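Local coordinates for CELL WALL surface anchor family protein (Streptococcus pneumoniae, PDB 2WW8), which probably serves as the adhesin of the pneumococcal pilus, helping the bacterium attach to host cells, at residues 49-62 against 723-735. Numbering follows the deposited sequence.
Sequences KVVIKETGEGGALL and KYPEITISKEKKL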
loop_
_atom_site.group_PDB
_atom_site.type_symbol
_atom_site.label_atom_id
_atom_site.label_comp_id
_atom_site.label_asym_id
_atom_site.label_seq_id
_atom_site.Cartn_x
_atom_site.Cartn_y
_atom_site.Cartn_z
ATOM N N LYS A 49 -13.491 13.658 -36.181
ATOM C CA LYS A 49 -12.303 13.902 -37.002
ATOM C C LYS A 49 -12.136 12.912 -38.154
ATOM O O LYS A 49 -12.324 11.710 -37.964
ATOM C CB LYS A 49 -11.021 13.909 -36.179
ATOM C CG LYS A 49 -9.782 14.136 -37.033
ATOM C CD LYS A 49 -8.539 13.940 -36.217
ATOM C CE LYS A 49 -7.292 14.305 -36.963
ATOM N NZ LYS A 49 -6.175 14.583 -36.013
ATOM N N VAL A 50 -11.780 13.411 -39.337
ATOM C CA VAL A 50 -11.491 12.560 -40.498
ATOM C C VAL A 50 -10.346 13.144 -41.327
ATOM O O VAL A 50 -10.217 14.362 -41.432
ATOM C CB VAL A 50 -12.755 12.270 -41.341
ATOM C CG1 VAL A 50 -13.271 13.532 -42.042
ATOM C CG2 VAL A 50 -12.491 11.131 -42.320
ATOM N N VAL A 51 -9.498 12.286 -41.878
ATOM C CA VAL A 51 -8.320 12.734 -42.617
ATOM C C VAL A 51 -8.335 12.044 -44.002
ATOM O O VAL A 51 -8.687 10.861 -44.095
ATOM C CB VAL A 51 -7.019 12.446 -41.794
ATOM C CG1 VAL A 51 -5.732 12.630 -42.614
ATOM C CG2 VAL A 51 -6.976 13.256 -40.481
ATOM N N ILE A 52 -7.996 12.774 -45.072
ATOM C CA ILE A 52 -7.906 12.200 -46.426
ATOM C C ILE A 52 -6.527 12.386 -47.048
ATOM O O ILE A 52 -6.007 13.499 -47.109
ATOM C CB ILE A 52 -8.940 12.731 -47.437
ATOM C CG1 ILE A 52 -10.369 12.719 -46.884
ATOM C CG2 ILE A 52 -8.932 11.840 -48.668
ATOM C CD1 ILE A 52 -10.839 14.058 -46.314
ATOM N N LYS A 53 -5.952 11.270 -47.479
ATOM C CA LYS A 53 -4.700 11.232 -48.224
ATOM C C LYS A 53 -5.023 10.899 -49.680
ATOM O O LYS A 53 -5.949 10.108 -49.930
ATOM C CB LYS A 53 -3.751 10.145 -47.707
ATOM C CG LYS A 53 -3.046 10.469 -46.407
ATOM C CD LYS A 53 -1.982 9.431 -46.101
ATOM C CE LYS A 53 -1.118 9.940 -44.968
ATOM N NZ LYS A 53 0.198 9.244 -45.003
ATOM N N GLU A 54 -4.252 11.499 -50.598
ATOM C CA GLU A 54 -4.287 11.167 -52.033
ATOM C C GLU A 54 -2.934 10.689 -52.568
ATOM O O GLU A 54 -1.907 11.355 -52.378
ATOM C CB GLU A 54 -4.820 12.339 -52.852
ATOM C CG GLU A 54 -6.190 12.838 -52.392
ATOM C CD GLU A 54 -7.037 13.374 -53.535
ATOM O OE1 GLU A 54 -6.439 13.725 -54.583
ATOM O OE2 GLU A 54 -8.281 13.446 -53.379
ATOM N N THR A 55 -2.938 9.518 -53.205
ATOM C CA THR A 55 -1.745 9.037 -53.914
ATOM C C THR A 55 -1.911 8.970 -55.451
ATOM O O THR A 55 -3.030 8.990 -55.978
ATOM C CB THR A 55 -1.245 7.668 -53.383
ATOM O OG1 THR A 55 -2.233 6.658 -53.654
ATOM C CG2 THR A 55 -0.885 7.753 -51.890
ATOM N N GLY A 56 -0.793 8.881 -56.166
ATOM C CA GLY A 56 -0.795 8.805 -57.625
ATOM C C GLY A 56 0.348 7.929 -58.101
ATOM O O GLY A 56 0.426 6.768 -57.695
ATOM N N GLU A 57 1.212 8.504 -58.945
ATOM C CA GLU A 57 2.398 7.881 -59.563
ATOM C C GLU A 57 2.990 6.662 -58.848
ATOM O O GLU A 57 3.905 6.812 -58.026
ATOM C CB GLU A 57 3.502 8.931 -59.782
ATOM C CG GLU A 57 4.325 8.769 -61.075
ATOM C CD GLU A 57 3.498 8.875 -62.365
ATOM O OE1 GLU A 57 2.248 8.942 -62.287
ATOM O OE2 GLU A 57 4.086 8.887 -63.473
ATOM N N GLY A 58 2.478 5.471 -59.176
ATOM C CA GLY A 58 2.793 4.247 -58.429
ATOM C C GLY A 58 2.188 4.325 -57.035
ATOM O O GLY A 58 1.246 3.591 -56.706
ATOM N N GLY A 59 2.721 5.236 -56.218
ATOM C CA GLY A 59 2.072 5.576 -54.958
ATOM C C GLY A 59 2.613 6.777 -54.203
ATOM O O GLY A 59 2.456 6.838 -52.981
ATOM N N ALA A 60 3.242 7.724 -54.897
ATOM C CA ALA A 60 3.696 8.962 -54.252
ATOM C C ALA A 60 2.540 9.845 -53.768
ATOM O O ALA A 60 1.428 9.797 -54.299
ATOM C CB ALA A 60 4.638 9.747 -55.161
ATOM N N LEU A 61 2.810 10.644 -52.738
ATOM C CA LEU A 61 1.774 11.458 -52.093
ATOM C C LEU A 61 1.517 12.746 -52.861
ATOM O O LEU A 61 2.465 13.375 -53.326
ATOM C CB LEU A 61 2.163 11.783 -50.650
ATOM C CG LEU A 61 1.818 10.647 -49.679
ATOM C CD1 LEU A 61 2.967 10.366 -48.706
ATOM C CD2 LEU A 61 0.498 10.910 -48.961
ATOM N N LEU A 62 0.241 13.117 -52.971
ATOM C CA LEU A 62 -0.232 14.251 -53.780
ATOM C C LEU A 62 -0.646 15.469 -52.940
ATOM O O LEU A 62 -1.410 15.336 -51.966
ATOM C CB LEU A 62 -1.465 13.826 -54.588
ATOM C CG LEU A 62 -1.504 13.245 -56.002
ATOM C CD1 LEU A 62 -0.304 12.374 -56.308
ATOM C CD2 LEU A 62 -2.819 12.496 -56.191
ATOM N N LYS A 723 -9.308 6.611 -31.973
ATOM C CA LYS A 723 -8.618 6.679 -33.272
ATOM C C LYS A 723 -9.469 7.338 -34.352
ATOM O O LYS A 723 -10.707 7.266 -34.345
ATOM C CB LYS A 723 -8.181 5.299 -33.745
ATOM C CG LYS A 723 -6.963 4.802 -33.007
ATOM C CD LYS A 723 -6.917 3.309 -33.151
ATOM C CE LYS A 723 -5.909 2.678 -32.213
ATOM N NZ LYS A 723 -5.274 1.581 -33.020
ATOM N N TYR A 724 -8.798 7.993 -35.288
ATOM C CA TYR A 724 -9.549 8.650 -36.354
ATOM C C TYR A 724 -9.391 7.891 -37.671
ATOM O O TYR A 724 -8.351 7.281 -37.916
ATOM C CB TYR A 724 -9.208 10.144 -36.466
ATOM C CG TYR A 724 -7.786 10.365 -36.877
ATOM C CD1 TYR A 724 -7.416 10.245 -38.219
ATOM C CD2 TYR A 724 -6.813 10.662 -35.931
ATOM C CE1 TYR A 724 -6.110 10.417 -38.607
ATOM C CE2 TYR A 724 -5.493 10.849 -36.315
ATOM C CZ TYR A 724 -5.163 10.728 -37.659
ATOM O OH TYR A 724 -3.869 10.892 -38.080
ATOM N N PRO A 725 -10.439 7.915 -38.508
ATOM C CA PRO A 725 -10.343 7.351 -39.868
ATOM C C PRO A 725 -9.511 8.180 -40.851
ATOM O O PRO A 725 -9.652 9.410 -40.904
ATOM C CB PRO A 725 -11.806 7.243 -40.331
ATOM C CG PRO A 725 -12.538 8.246 -39.504
ATOM C CD PRO A 725 -11.781 8.450 -38.206
ATOM N N GLU A 726 -8.648 7.486 -41.595
ATOM C CA GLU A 726 -7.870 8.026 -42.704
ATOM C C GLU A 726 -8.210 7.293 -44.010
ATOM O O GLU A 726 -7.865 6.119 -44.200
ATOM C CB GLU A 726 -6.371 7.996 -42.384
ATOM C CG GLU A 726 -5.482 8.218 -43.578
ATOM C CD GLU A 726 -4.169 7.491 -43.417
ATOM O OE1 GLU A 726 -3.361 8.038 -42.635
ATOM O OE2 GLU A 726 -3.961 6.417 -44.052
ATOM N N ILE A 727 -8.916 7.986 -44.899
ATOM C CA ILE A 727 -9.099 7.496 -46.271
ATOM C C ILE A 727 -7.895 7.806 -47.153
ATOM O O ILE A 727 -7.394 8.933 -47.179
ATOM C CB ILE A 727 -10.308 8.070 -47.000
ATOM C CG1 ILE A 727 -11.572 7.861 -46.183
ATOM C CG2 ILE A 727 -10.492 7.294 -48.289
ATOM C CD1 ILE A 727 -12.408 9.105 -46.097
ATOM N N THR A 728 -7.436 6.775 -47.854
ATOM C CA THR A 728 -6.436 6.936 -48.890
ATOM C C THR A 728 -7.144 6.814 -50.248
ATOM O O THR A 728 -7.819 5.818 -50.554
ATOM C CB THR A 728 -5.232 5.996 -48.710
ATOM O OG1 THR A 728 -4.615 6.311 -47.459
ATOM C CG2 THR A 728 -4.189 6.197 -49.826
ATOM N N ILE A 729 -7.015 7.878 -51.032
ATOM C CA ILE A 729 -7.542 7.871 -52.401
ATOM C C ILE A 729 -6.431 7.693 -53.419
ATOM O O ILE A 729 -5.496 8.497 -53.492
ATOM C CB ILE A 729 -8.413 9.082 -52.724
ATOM C CG1 ILE A 729 -9.787 8.888 -52.071
ATOM C CG2 ILE A 729 -8.591 9.184 -54.233
ATOM C CD1 ILE A 729 -10.497 10.181 -51.753
ATOM N N SER A 730 -6.552 6.592 -54.155
ATOM C CA SER A 730 -5.759 6.372 -55.359
ATOM C C SER A 730 -6.326 7.136 -56.562
ATOM O O SER A 730 -7.408 6.838 -57.067
ATOM C CB SER A 730 -5.662 4.878 -55.655
ATOM O OG SER A 730 -4.738 4.316 -54.752
ATOM N N LYS A 731 -5.591 8.136 -57.025
ATOM C CA LYS A 731 -6.107 8.997 -58.084
ATOM C C LYS A 731 -5.615 8.515 -59.464
ATOM O O LYS A 731 -4.514 7.947 -59.559
ATOM C CB LYS A 731 -5.726 10.442 -57.740
ATOM C CG LYS A 731 -6.621 11.125 -56.705
ATOM C CD LYS A 731 -7.357 12.361 -57.284
ATOM C CE LYS A 731 -8.773 12.119 -57.834
ATOM N NZ LYS A 731 -9.794 11.433 -56.959
ATOM N N GLU A 732 -6.426 8.700 -60.514
ATOM C CA GLU A 732 -6.003 8.370 -61.895
ATOM C C GLU A 732 -5.459 9.613 -62.606
ATOM O O GLU A 732 -6.146 10.635 -62.705
ATOM C CB GLU A 732 -7.117 7.762 -62.782
ATOM C CG GLU A 732 -8.137 6.820 -62.126
ATOM C CD GLU A 732 -7.672 5.363 -62.013
ATOM O OE1 GLU A 732 -7.302 4.763 -63.050
ATOM O OE2 GLU A 732 -7.696 4.802 -60.883
ATOM N N LYS A 733 -4.225 9.524 -63.094
ATOM C CA LYS A 733 -3.697 10.552 -63.991
ATOM C C LYS A 733 -4.738 10.881 -65.072
ATOM O O LYS A 733 -5.302 9.981 -65.699
ATOM C CB LYS A 733 -2.408 10.061 -64.644
ATOM C CG LYS A 733 -1.431 11.154 -65.032
ATOM C CD LYS A 733 -0.338 11.316 -63.989
ATOM C CE LYS A 733 0.943 11.793 -64.650
ATOM N NZ LYS A 733 2.092 11.487 -63.766
ATOM N N LYS A 734 -5.029 12.165 -65.269
ATOM C CA LYS A 734 -5.921 12.547 -66.372
ATOM C C LYS A 734 -5.199 12.670 -67.704
ATOM O O LYS A 734 -4.050 13.114 -67.790
ATOM C CB LYS A 734 -6.806 13.763 -66.077
ATOM C CG LYS A 734 -6.108 15.046 -65.650
ATOM C CD LYS A 734 -6.192 16.129 -66.719
ATOM C CE LYS A 734 -7.557 16.793 -66.804
ATOM N NZ LYS A 734 -8.598 15.768 -67.069
ATOM N N LEU A 735 -5.896 12.235 -68.743
ATOM C CA LEU A 735 -5.326 12.333 -70.078
ATOM C C LEU A 735 -6.075 13.348 -70.956
ATOM O O LEU A 735 -7.259 13.639 -70.764
ATOM C CB LEU A 735 -5.191 10.939 -70.719
ATOM C CG LEU A 735 -4.307 9.937 -69.953
ATOM C CD1 LEU A 735 -4.607 8.518 -70.412
ATOM C CD2 LEU A 735 -2.792 10.235 -69.987
#
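I729 N gives its hydrogen to K53 O over 2.7 Å, the shortest of six backbone bonds that join strand 49-55 to strand 724-730 in parallel. This bond is nearly straight (172°). K53 also works through its other backbone group, its N reaching I727 O at 2.8 Å, while V51 and T55 each pair in the same two-way fashion, from P725 O up to K731 N.

At the start of the strands, K49 runs extended across the Y724 ring. With CG turned away from the backbone N (chi1 179°), its CE comes over the ring centre, 3.9 Å from the centroid, in a CH-pi contact. NZ, farther off-centre, makes a cation-pi contact but is held chiefly by a salt bridge to E139. V51 CG2 approaches the same ring obliquely, 3.5 Å from Y724 CE1. On the other side of the sheet, I52 and I729 lie side by side, CG2 of the first 3.8 Å from CD1 of the second. E54 OE1 rests against the bent chain of K731, 3.2 Å from its CD, rather than pairing with NZ. Past the strands, E57 OE1 and K733 NZ form an exposed salt bridge with a weak hydrogen bond at 2.9 Å.

The chain thus returns after some 660 residues to complete its N-terminal prealbumin-like domain: strand 88-94 flanks 48-55, strand 135-137 flanks 724-730, and strand 127-129 packs against V50, P725 and I727.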